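Local coordinates for Mgp-operon protein 3 (Mycoplasma pneumoniae, PDB 6RJ1), which probably acts in cell adhesion, as a surface partner of the P1 adhesin when Mycoplasma pneumoniae attaches to host cells, at residues L476-V481 with K489-A494; K705-N710 with V723-T728; L179-G184 with L242-E247. All coordinates share one frame; numbering follows the deposited sequence.

Contact 1 of 3, residues L476-V481 with K489-A494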
loop_
_atom_site.group_PDB
_atom_site.type_symbol
_atom_site.label_atom_id
_atom_site.label_comp_id
_atom_site.label_asym_id
_atom_site.label_seq_id
_atom_site.Cartn_x
_atom_site.Cartn_y
_atom_site.Cartn_z
ATOM N N LEU A 476 -7.799 5.627 1.605
ATOM C CA LEU A 476 -8.268 6.081 2.904
ATOM C C LEU A 476 -9.558 5.411 3.372
ATOM O O LEU A 476 -9.964 5.583 4.528
ATOM C CB LEU A 476 -8.417 7.616 2.881
ATOM C CG LEU A 476 -7.165 8.452 3.210
ATOM C CD1 LEU A 476 -6.086 8.346 2.116
ATOM C CD2 LEU A 476 -7.526 9.899 3.373
ATOM N N TRP A 477 -10.201 4.643 2.487
ATOM C CA TRP A 477 -11.466 3.976 2.799
ATOM C C TRP A 477 -11.644 2.654 2.052
ATOM O O TRP A 477 -10.862 2.337 1.150
ATOM C CB TRP A 477 -12.648 4.930 2.542
ATOM C CG TRP A 477 -12.647 5.506 1.159
ATOM C CD1 TRP A 477 -13.032 4.880 0.008
ATOM C CD2 TRP A 477 -12.217 6.822 0.779
ATOM N NE1 TRP A 477 -12.894 5.731 -1.063
ATOM C CE2 TRP A 477 -12.383 6.928 -0.621
ATOM C CE3 TRP A 477 -11.732 7.933 1.489
ATOM C CZ2 TRP A 477 -12.066 8.095 -1.325
ATOM C CZ3 TRP A 477 -11.409 9.087 0.789
ATOM C CH2 TRP A 477 -11.571 9.157 -0.601
ATOM N N TYR A 478 -12.672 1.880 2.435
ATOM C CA TYR A 478 -12.994 0.583 1.831
ATOM C C TYR A 478 -14.491 0.321 1.935
ATOM O O TYR A 478 -15.152 0.904 2.786
ATOM C CB TYR A 478 -12.192 -0.550 2.500
ATOM C CG TYR A 478 -12.507 -0.741 3.971
ATOM C CD1 TYR A 478 -11.933 0.078 4.940
ATOM C CD2 TYR A 478 -13.364 -1.756 4.394
ATOM C CE1 TYR A 478 -12.216 -0.095 6.291
ATOM C CE2 TYR A 478 -13.654 -1.939 5.744
ATOM C CZ TYR A 478 -13.070 -1.110 6.691
ATOM O OH TYR A 478 -13.343 -1.291 8.023
ATOM N N TRP A 479 -15.019 -0.560 1.094
ATOM C CA TRP A 479 -16.444 -0.867 1.099
ATOM C C TRP A 479 -16.784 -2.238 1.635
ATOM O O TRP A 479 -16.029 -3.180 1.438
ATOM C CB TRP A 479 -17.019 -0.739 -0.316
ATOM C CG TRP A 479 -17.335 0.666 -0.700
ATOM C CD1 TRP A 479 -18.515 1.321 -0.512
ATOM C CD2 TRP A 479 -16.453 1.598 -1.339
ATOM N NE1 TRP A 479 -18.423 2.610 -0.988
ATOM C CE2 TRP A 479 -17.174 2.800 -1.525
ATOM C CE3 TRP A 479 -15.119 1.535 -1.778
ATOM C CZ2 TRP A 479 -16.606 3.927 -2.126
ATOM C CZ3 TRP A 479 -14.560 2.652 -2.376
ATOM C CH2 TRP A 479 -15.298 3.830 -2.545
ATOM N N VAL A 480 -17.924 -2.331 2.316
ATOM C CA VAL A 480 -18.586 -3.544 2.785
ATOM C C VAL A 480 -20.061 -3.252 2.436
ATOM O O VAL A 480 -20.723 -2.446 3.110
ATOM C CB VAL A 480 -18.384 -3.916 4.282
ATOM C CG1 VAL A 480 -19.227 -5.140 4.647
ATOM C CG2 VAL A 480 -16.920 -4.169 4.606
ATOM N N VAL A 481 -20.522 -3.809 1.315
ATOM C CA VAL A 481 -21.877 -3.565 0.813
ATOM C C VAL A 481 -22.683 -4.848 0.728
ATOM O O VAL A 481 -22.119 -5.927 0.550
ATOM C CB VAL A 481 -21.888 -2.783 -0.540
ATOM C CG1 VAL A 481 -21.395 -1.357 -0.364
ATOM C CG2 VAL A 481 -21.074 -3.497 -1.615
ATOM N N LYS A 489 -22.087 3.293 1.447
ATOM C CA LYS A 489 -21.012 4.229 1.793
ATOM C C LYS A 489 -19.788 3.436 2.210
ATOM O O LYS A 489 -19.920 2.304 2.701
ATOM C CB LYS A 489 -21.427 5.153 2.947
ATOM C CG LYS A 489 -22.480 6.188 2.591
ATOM C CD LYS A 489 -23.061 6.817 3.842
ATOM C CE LYS A 489 -24.162 7.782 3.494
ATOM N NZ LYS A 489 -24.617 8.549 4.677
ATOM N N ALA A 490 -18.594 4.025 2.010
ATOM C CA ALA A 490 -17.334 3.407 2.391
ATOM C C ALA A 490 -17.082 3.588 3.888
ATOM O O ALA A 490 -17.646 4.495 4.525
ATOM C CB ALA A 490 -16.199 4.032 1.599
ATOM N N THR A 491 -16.230 2.721 4.445
ATOM C CA THR A 491 -15.777 2.767 5.835
ATOM C C THR A 491 -14.385 3.387 5.807
ATOM O O THR A 491 -13.559 2.986 4.992
ATOM C CB THR A 491 -15.717 1.352 6.444
ATOM O OG1 THR A 491 -16.925 0.650 6.154
ATOM C CG2 THR A 491 -15.450 1.363 7.952
ATOM N N TRP A 492 -14.127 4.357 6.696
ATOM C CA TRP A 492 -12.823 5.013 6.806
ATOM C C TRP A 492 -11.808 4.066 7.428
ATOM O O TRP A 492 -12.131 3.400 8.414
ATOM C CB TRP A 492 -12.935 6.254 7.698
ATOM C CG TRP A 492 -13.736 7.365 7.102
ATOM C CD1 TRP A 492 -15.040 7.667 7.360
ATOM C CD2 TRP A 492 -13.270 8.346 6.170
ATOM N NE1 TRP A 492 -15.418 8.776 6.640
ATOM C CE2 TRP A 492 -14.352 9.210 5.894
ATOM C CE3 TRP A 492 -12.037 8.583 5.541
ATOM C CZ2 TRP A 492 -14.237 10.297 5.022
ATOM C CZ3 TRP A 492 -11.930 9.651 4.664
ATOM C CH2 TRP A 492 -13.019 10.496 4.416
ATOM N N TRP A 493 -10.572 4.034 6.890
ATOM C CA TRP A 493 -9.496 3.235 7.482
ATOM C C TRP A 493 -9.096 3.807 8.856
ATOM O O TRP A 493 -8.778 3.039 9.770
ATOM C CB TRP A 493 -8.279 3.149 6.560
ATOM C CG TRP A 493 -8.364 2.059 5.533
ATOM C CD1 TRP A 493 -8.319 2.208 4.179
ATOM C CD2 TRP A 493 -8.495 0.651 5.781
ATOM N NE1 TRP A 493 -8.406 0.983 3.564
ATOM C CE2 TRP A 493 -8.511 0.007 4.524
ATOM C CE3 TRP A 493 -8.581 -0.136 6.951
ATOM C CZ2 TRP A 493 -8.645 -1.384 4.397
ATOM C CZ3 TRP A 493 -8.694 -1.512 6.826
ATOM C CH2 TRP A 493 -8.740 -2.124 5.563
ATOM N N ALA A 494 -9.169 5.154 9.004
ATOM C CA ALA A 494 -8.875 5.890 10.238
ATOM C C ALA A 494 -9.850 5.532 11.360
ATOM O O ALA A 494 -9.557 5.793 12.527
ATOM C CB ALA A 494 -8.898 7.392 9.977
HETATM O O HOH W 1 -8.844 6.806 6.605
HETATM O O HOH W 2 -8.947 0.474 0.667
HETATM O O HOH W 3 -18.515 0.015 3.760
#
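Trp477, Tyr478 and Trp479 meet Ala490, Thr491, Trp492 and Trp493 across an antiparallel beta hairpin. Tyr478 and Thr491 form a hydrogen-bonded pair, Tyr478 N to Thr491 O at 2.9 Å and Thr491 N to Tyr478 O at 2.7 Å. Trp477 and Trp492 are the neighbouring non-hydrogen-bonded pair. One step further, Trp493 N donates to Leu476 O at 2.9 Å, almost straight at the hydrogen.

On the face of Trp477 and Trp492, the two indoles lie side by side. The edge of Trp477 points at the face of Trp492 in an offset edge-to-face pair, with planes at 88° and CE3 of Trp477 3.6 Å from CZ3 of Trp492. On the face of Tyr478 and Thr491, the phenol ring is held between two groups. Thr491 CB lies over one side, 3.9 Å from the centroid of the Tyr478 ring, and Trp493 covers the opposite side. The Tyr478 and Trp493 rings meet obliquely, at 34°. With CG of Tyr478 placed between its backbone N and carbonyl carbon, chi1 63° puts the ring between Thr491 CB and Trp493. Further along, Ala490 CB sits over the five-membered ring of Trp479 in a CH-pi contact, 3.7 Å from its centroid, and also touches Trp477 CD1.

One water accepts from Val480 N and donates to Lys489 O and Thr491 OG1. Another links Trp477 O to Trp493 NE1.

The polar ends turn to other elements: Tyr478 OH bonds to Thr496 OG1, Trp479 NE1 to Ala135 O, Trp492 NE1 to Tyr138 O and Thr491 OG1 to Ala707 O. Strand 464-468 flanks the hairpin, helix 446-454 packs on Trp477, and helix 701-712 covers Tyr478 and Thr491. The four-strand antiparallel run 457-492 is consistent with a propeller blade.

Contact 2 of 3, residues K705-N710 with V723-T728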
loop_
_atom_site.group_PDB
_atom_site.type_symbol
_atom_site.label_atom_id
_atom_site.label_comp_id
_atom_site.label_asym_id
_atom_site.label_seq_id
_atom_site.Cartn_x
_atom_site.Cartn_y
_atom_site.Cartn_z
ATOM N N LYS A 705 -19.565 -6.821 9.297
ATOM C CA LYS A 705 -20.871 -6.212 9.568
ATOM C C LYS A 705 -20.713 -4.920 10.359
ATOM O O LYS A 705 -21.478 -3.986 10.129
ATOM C CB LYS A 705 -21.782 -7.184 10.310
ATOM C CG LYS A 705 -23.264 -6.858 10.184
ATOM C CD LYS A 705 -24.087 -7.876 10.922
ATOM C CE LYS A 705 -25.544 -7.477 10.963
ATOM N NZ LYS A 705 -26.433 -8.595 11.400
ATOM N N SER A 706 -19.707 -4.857 11.267
ATOM C CA SER A 706 -19.406 -3.672 12.059
ATOM C C SER A 706 -18.905 -2.549 11.168
ATOM O O SER A 706 -19.261 -1.398 11.400
ATOM C CB SER A 706 -18.383 -3.992 13.140
ATOM O OG SER A 706 -18.956 -4.885 14.080
ATOM N N ALA A 707 -18.117 -2.890 10.125
ATOM C CA ALA A 707 -17.583 -1.939 9.156
ATOM C C ALA A 707 -18.706 -1.361 8.290
ATOM O O ALA A 707 -18.675 -0.167 7.990
ATOM C CB ALA A 707 -16.524 -2.602 8.292
ATOM N N ARG A 708 -19.713 -2.190 7.929
ATOM C CA ARG A 708 -20.873 -1.756 7.144
ATOM C C ARG A 708 -21.744 -0.825 7.990
ATOM O O ARG A 708 -22.169 0.222 7.500
ATOM C CB ARG A 708 -21.676 -2.962 6.610
ATOM C CG ARG A 708 -23.063 -2.609 6.077
ATOM C CD ARG A 708 -23.432 -3.327 4.807
ATOM N NE ARG A 708 -23.918 -4.681 5.055
ATOM C CZ ARG A 708 -25.070 -5.154 4.596
ATOM N NH1 ARG A 708 -25.873 -4.382 3.875
ATOM N NH2 ARG A 708 -25.430 -6.405 4.856
ATOM N N GLU A 709 -21.984 -1.202 9.265
ATOM C CA GLU A 709 -22.779 -0.434 10.224
ATOM C C GLU A 709 -22.118 0.906 10.528
ATOM O O GLU A 709 -22.804 1.929 10.532
ATOM C CB GLU A 709 -23.032 -1.245 11.505
ATOM C CG GLU A 709 -24.111 -2.307 11.340
ATOM C CD GLU A 709 -24.270 -3.336 12.449
ATOM O OE1 GLU A 709 -23.491 -3.300 13.431
ATOM O OE2 GLU A 709 -25.182 -4.189 12.329
ATOM N N ASN A 710 -20.784 0.909 10.728
ATOM C CA ASN A 710 -19.981 2.115 10.972
ATOM C C ASN A 710 -20.046 3.074 9.772
ATOM O O ASN A 710 -20.053 4.287 9.974
ATOM C CB ASN A 710 -18.536 1.733 11.289
ATOM C CG ASN A 710 -17.588 2.880 11.492
ATOM O OD1 ASN A 710 -17.466 3.439 12.576
ATOM N ND2 ASN A 710 -16.855 3.225 10.469
ATOM N N VAL A 723 -14.150 0.533 14.388
ATOM C CA VAL A 723 -14.348 -0.856 13.963
ATOM C C VAL A 723 -13.112 -1.576 14.510
ATOM O O VAL A 723 -11.997 -1.064 14.371
ATOM C CB VAL A 723 -14.426 -0.999 12.410
ATOM C CG1 VAL A 723 -14.820 -2.412 11.997
ATOM C CG2 VAL A 723 -15.375 0.015 11.797
ATOM N N LYS A 724 -13.296 -2.730 15.146
ATOM C CA LYS A 724 -12.171 -3.475 15.705
ATOM C C LYS A 724 -11.952 -4.831 15.031
ATOM O O LYS A 724 -12.775 -5.741 15.177
ATOM C CB LYS A 724 -12.292 -3.619 17.235
ATOM C CG LYS A 724 -11.896 -2.368 18.012
ATOM C CD LYS A 724 -11.806 -2.659 19.506
ATOM C CE LYS A 724 -11.704 -1.400 20.332
ATOM N NZ LYS A 724 -11.673 -1.699 21.787
ATOM N N TRP A 725 -10.838 -4.951 14.286
ATOM C CA TRP A 725 -10.406 -6.181 13.620
ATOM C C TRP A 725 -9.206 -6.661 14.438
ATOM O O TRP A 725 -8.101 -6.128 14.305
ATOM C CB TRP A 725 -10.039 -5.921 12.137
ATOM C CG TRP A 725 -11.183 -5.521 11.235
ATOM C CD1 TRP A 725 -12.502 -5.390 11.573
ATOM C CD2 TRP A 725 -11.101 -5.237 9.828
ATOM N NE1 TRP A 725 -13.241 -5.022 10.471
ATOM C CE2 TRP A 725 -12.409 -4.925 9.385
ATOM C CE3 TRP A 725 -10.046 -5.212 8.896
ATOM C CZ2 TRP A 725 -12.686 -4.588 8.054
ATOM C CZ3 TRP A 725 -10.320 -4.868 7.585
ATOM C CH2 TRP A 725 -11.629 -4.574 7.170
ATOM N N THR A 726 -9.453 -7.590 15.364
ATOM C CA THR A 726 -8.438 -8.081 16.302
ATOM C C THR A 726 -7.557 -9.224 15.758
ATOM O O THR A 726 -6.462 -9.444 16.287
ATOM C CB THR A 726 -9.089 -8.458 17.635
ATOM O OG1 THR A 726 -10.219 -9.283 17.377
ATOM C CG2 THR A 726 -9.518 -7.233 18.437
ATOM N N ASN A 727 -8.012 -9.941 14.715
ATOM C CA ASN A 727 -7.226 -11.038 14.150
ATOM C C ASN A 727 -6.369 -10.571 12.970
ATOM O O ASN A 727 -6.437 -11.106 11.862
ATOM C CB ASN A 727 -8.102 -12.242 13.823
ATOM C CG ASN A 727 -8.610 -12.889 15.074
ATOM O OD1 ASN A 727 -7.847 -13.477 15.841
ATOM N ND2 ASN A 727 -9.899 -12.764 15.324
ATOM N N THR A 728 -5.557 -9.550 13.240
ATOM C CA THR A 728 -4.631 -8.953 12.289
ATOM C C THR A 728 -3.266 -8.824 12.959
ATOM O O THR A 728 -3.150 -8.997 14.179
ATOM C CB THR A 728 -5.151 -7.580 11.780
ATOM O OG1 THR A 728 -5.393 -6.726 12.888
ATOM C CG2 THR A 728 -6.418 -7.688 10.923
#
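Val723 and Trp725 begin strand 723-732 and pack against helix 701-712, which lies in the connection from strand 693-699 to this antiparallel neighbour. The contact is alpha/beta packing. The short helix and strand segments run nearly antiparallel, at 161°, and their axes come within 8.2 Å.

Val723 carries most of it, with its two methyls dividing the helix between them. CG1 sits anti to the backbone N (chi1 -172°) and reaches the turn of Ser706 and Ala707. Val723 CG1 lies 3.8 Å from Ala707 N and 4.1 Å from Ala707 CB. Val723 CG2 points one turn further along the helix and touches Asn710 CB at 3.6 Å. The interface between the segments is small, about 177 Å² in all, and is held by van der Waals contact.

The strand is also tied into its sheet, since Val723 and Trp725 share backbone hydrogen bonds with strand 496-498 and the residue before it. On the helix, Ser706 OG turns back to Ser702 O. Trp725 meets the helix by its ring rim. Its NE1 donates to Glu703 O, and Trp725 CZ2 comes 4.3 Å from Ala707 CB, which lies near the indole plane.

Contact 3 of 3, residues L179-G184 with L242-E247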
loop_
_atom_site.group_PDB
_atom_site.type_symbol
_atom_site.label_atom_id
_atom_site.label_comp_id
_atom_site.label_asym_id
_atom_site.label_seq_id
_atom_site.Cartn_x
_atom_site.Cartn_y
_atom_site.Cartn_z
ATOM N N LEU A 179 12.783 10.807 -3.997
ATOM C CA LEU A 179 12.164 10.529 -2.699
ATOM C C LEU A 179 12.840 11.298 -1.547
ATOM O O LEU A 179 12.202 11.537 -0.518
ATOM C CB LEU A 179 12.168 9.017 -2.395
ATOM C CG LEU A 179 11.051 8.114 -2.957
ATOM C CD1 LEU A 179 9.754 8.874 -3.280
ATOM C CD2 LEU A 179 11.532 7.301 -4.105
ATOM N N ALA A 180 14.129 11.668 -1.724
ATOM C CA ALA A 180 14.961 12.359 -0.731
ATOM C C ALA A 180 14.522 13.792 -0.412
ATOM O O ALA A 180 14.518 14.650 -1.290
ATOM C CB ALA A 180 16.426 12.336 -1.159
ATOM N N ARG A 181 14.180 14.049 0.857
ATOM C CA ARG A 181 13.750 15.350 1.369
ATOM C C ARG A 181 14.789 15.825 2.384
ATOM O O ARG A 181 15.245 15.019 3.195
ATOM C CB ARG A 181 12.378 15.192 2.064
ATOM C CG ARG A 181 11.157 15.790 1.349
ATOM C CD ARG A 181 10.902 15.336 -0.084
ATOM N NE ARG A 181 10.459 13.948 -0.229
ATOM C CZ ARG A 181 9.256 13.587 -0.675
ATOM N NH1 ARG A 181 8.958 12.307 -0.828
ATOM N NH2 ARG A 181 8.348 14.505 -0.979
ATOM N N VAL A 182 15.154 17.125 2.362
ATOM C CA VAL A 182 16.125 17.701 3.304
ATOM C C VAL A 182 15.684 17.446 4.753
ATOM O O VAL A 182 14.515 17.634 5.090
ATOM C CB VAL A 182 16.465 19.193 3.015
ATOM C CG1 VAL A 182 17.423 19.762 4.062
ATOM C CG2 VAL A 182 17.055 19.353 1.614
ATOM N N ASN A 183 16.615 16.936 5.571
ATOM C CA ASN A 183 16.394 16.610 6.976
ATOM C C ASN A 183 15.821 17.765 7.781
ATOM O O ASN A 183 16.220 18.920 7.605
ATOM C CB ASN A 183 17.700 16.163 7.633
ATOM C CG ASN A 183 17.948 14.688 7.652
ATOM O OD1 ASN A 183 17.037 13.850 7.572
ATOM N ND2 ASN A 183 19.207 14.349 7.799
ATOM N N GLY A 184 14.912 17.417 8.680
ATOM C CA GLY A 184 14.317 18.345 9.620
ATOM C C GLY A 184 15.306 18.701 10.714
ATOM O O GLY A 184 16.421 18.166 10.761
ATOM N N LEU A 242 13.560 15.115 -10.101
ATOM C CA LEU A 242 14.604 14.095 -10.175
ATOM C C LEU A 242 15.315 14.002 -8.830
ATOM O O LEU A 242 15.745 12.917 -8.435
ATOM C CB LEU A 242 15.614 14.436 -11.274
ATOM C CG LEU A 242 15.163 14.166 -12.695
ATOM C CD1 LEU A 242 15.894 15.052 -13.653
ATOM C CD2 LEU A 242 15.377 12.706 -13.075
ATOM N N ASP A 243 15.428 15.153 -8.135
ATOM C CA ASP A 243 16.042 15.305 -6.822
ATOM C C ASP A 243 15.169 16.256 -6.000
ATOM O O ASP A 243 15.092 17.446 -6.311
ATOM C CB ASP A 243 17.477 15.853 -6.965
ATOM C CG ASP A 243 18.392 15.684 -5.759
ATOM O OD1 ASP A 243 17.873 15.455 -4.638
ATOM O OD2 ASP A 243 19.631 15.783 -5.936
ATOM N N SER A 244 14.500 15.724 -4.967
ATOM C CA SER A 244 13.621 16.499 -4.092
ATOM C C SER A 244 14.365 17.369 -3.065
ATOM O O SER A 244 13.744 18.155 -2.342
ATOM C CB SER A 244 12.607 15.594 -3.413
ATOM O OG SER A 244 11.509 15.387 -4.279
ATOM N N THR A 245 15.691 17.236 -3.022
ATOM C CA THR A 245 16.586 18.008 -2.174
ATOM C C THR A 245 16.941 19.312 -2.920
ATOM O O THR A 245 17.347 20.297 -2.295
ATOM C CB THR A 245 17.760 17.088 -1.744
ATOM O OG1 THR A 245 17.467 16.531 -0.461
ATOM C CG2 THR A 245 19.136 17.773 -1.743
ATOM N N LYS A 246 16.720 19.329 -4.249
ATOM C CA LYS A 246 17.053 20.458 -5.121
ATOM C C LYS A 246 15.855 21.112 -5.812
ATOM O O LYS A 246 15.791 22.340 -5.870
ATOM C CB LYS A 246 18.109 20.027 -6.157
ATOM C CG LYS A 246 19.512 19.976 -5.568
ATOM C CD LYS A 246 20.427 19.004 -6.306
ATOM C CE LYS A 246 21.868 19.083 -5.839
ATOM N NZ LYS A 246 22.044 18.617 -4.434
ATOM N N GLU A 247 14.925 20.305 -6.346
ATOM C CA GLU A 247 13.763 20.817 -7.077
ATOM C C GLU A 247 12.428 20.428 -6.440
ATOM O O GLU A 247 12.409 19.692 -5.453
ATOM C CB GLU A 247 13.827 20.415 -8.569
ATOM C CG GLU A 247 14.993 21.035 -9.335
ATOM C CD GLU A 247 15.119 22.549 -9.377
ATOM O OE1 GLU A 247 16.260 23.031 -9.569
ATOM O OE2 GLU A 247 14.094 23.256 -9.239
#
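The guanidinium of Arg181 is the main flat group here, and Ser244 CB comes to it obliquely. The nearest guanidinium atom, Arg181 NE, is 4.2 Å from Ser244 CB. The closer touch is made by the aliphatic part of the chain, with Arg181 CD 3.7 Å from Ser244 CB. Leu179 O lies near the rim of the guanidinium, tilted 15° from its plane, and accepts from Arg181 NE at 3.0 Å. The donor stands above the Leu179 carbonyl plane. A second, weak bond comes from Arg181 NH1. The group also makes a cation-pi contact with Tyr662 and a salt bridge from NH1 to Glu167 OE2. The chain of Arg181 bends at chi2 (55°) and chi3 (70°), which folds it back toward the carbonyl of Leu179.

The other flat group is the carboxylate of Asp243. Asp243 OD1 accepts from Thr245 N at 3.2 Å, from above the carboxylate plane, in an Asx turn. Asp243 O accepts from both Lys246 N and Glu247 N, so Asp243 takes three backbone N-H groups of the bend.

At the outer side, Val182 and Thr245 cross at about a right angle. Val182 CG2 lies 3.5 Å from Thr245 OG1. Ser244 CB packs on Ala180 O. Ala180 O faces Thr245 N at 3.3 Å, but the angle is too poor for a hydrogen bond.

The two loops therefore share packing rather than hydrogen bonds. Arg181 and Asp243 bond within their own loops, and Ser244 OG bonds to Gly178 O and Arg227 N. The charge of Arg181 is probably balanced at least in part by Glu167.

How the contacts relate
Along the chain the contacts come in the order 3, 1, 2, and each closes before the next opens. Contacts 1 and 2 are neighbours, with centres 10 Å apart. Helix 701-712, part of contact 2, packs on both the hairpin of contact 1 and strand 723-732. It is thus packed between the mixed sheet of the hairpin and that of strand 723-732. Contacts 1 and 2 form one packed region. Contact 3 is remote: its centre is about 33 Å from that of contact 1 and about 39 Å from that of contact 2. It holds two loops together in a separate part of the chain, on the opposite side of the chain's centre from contact 2.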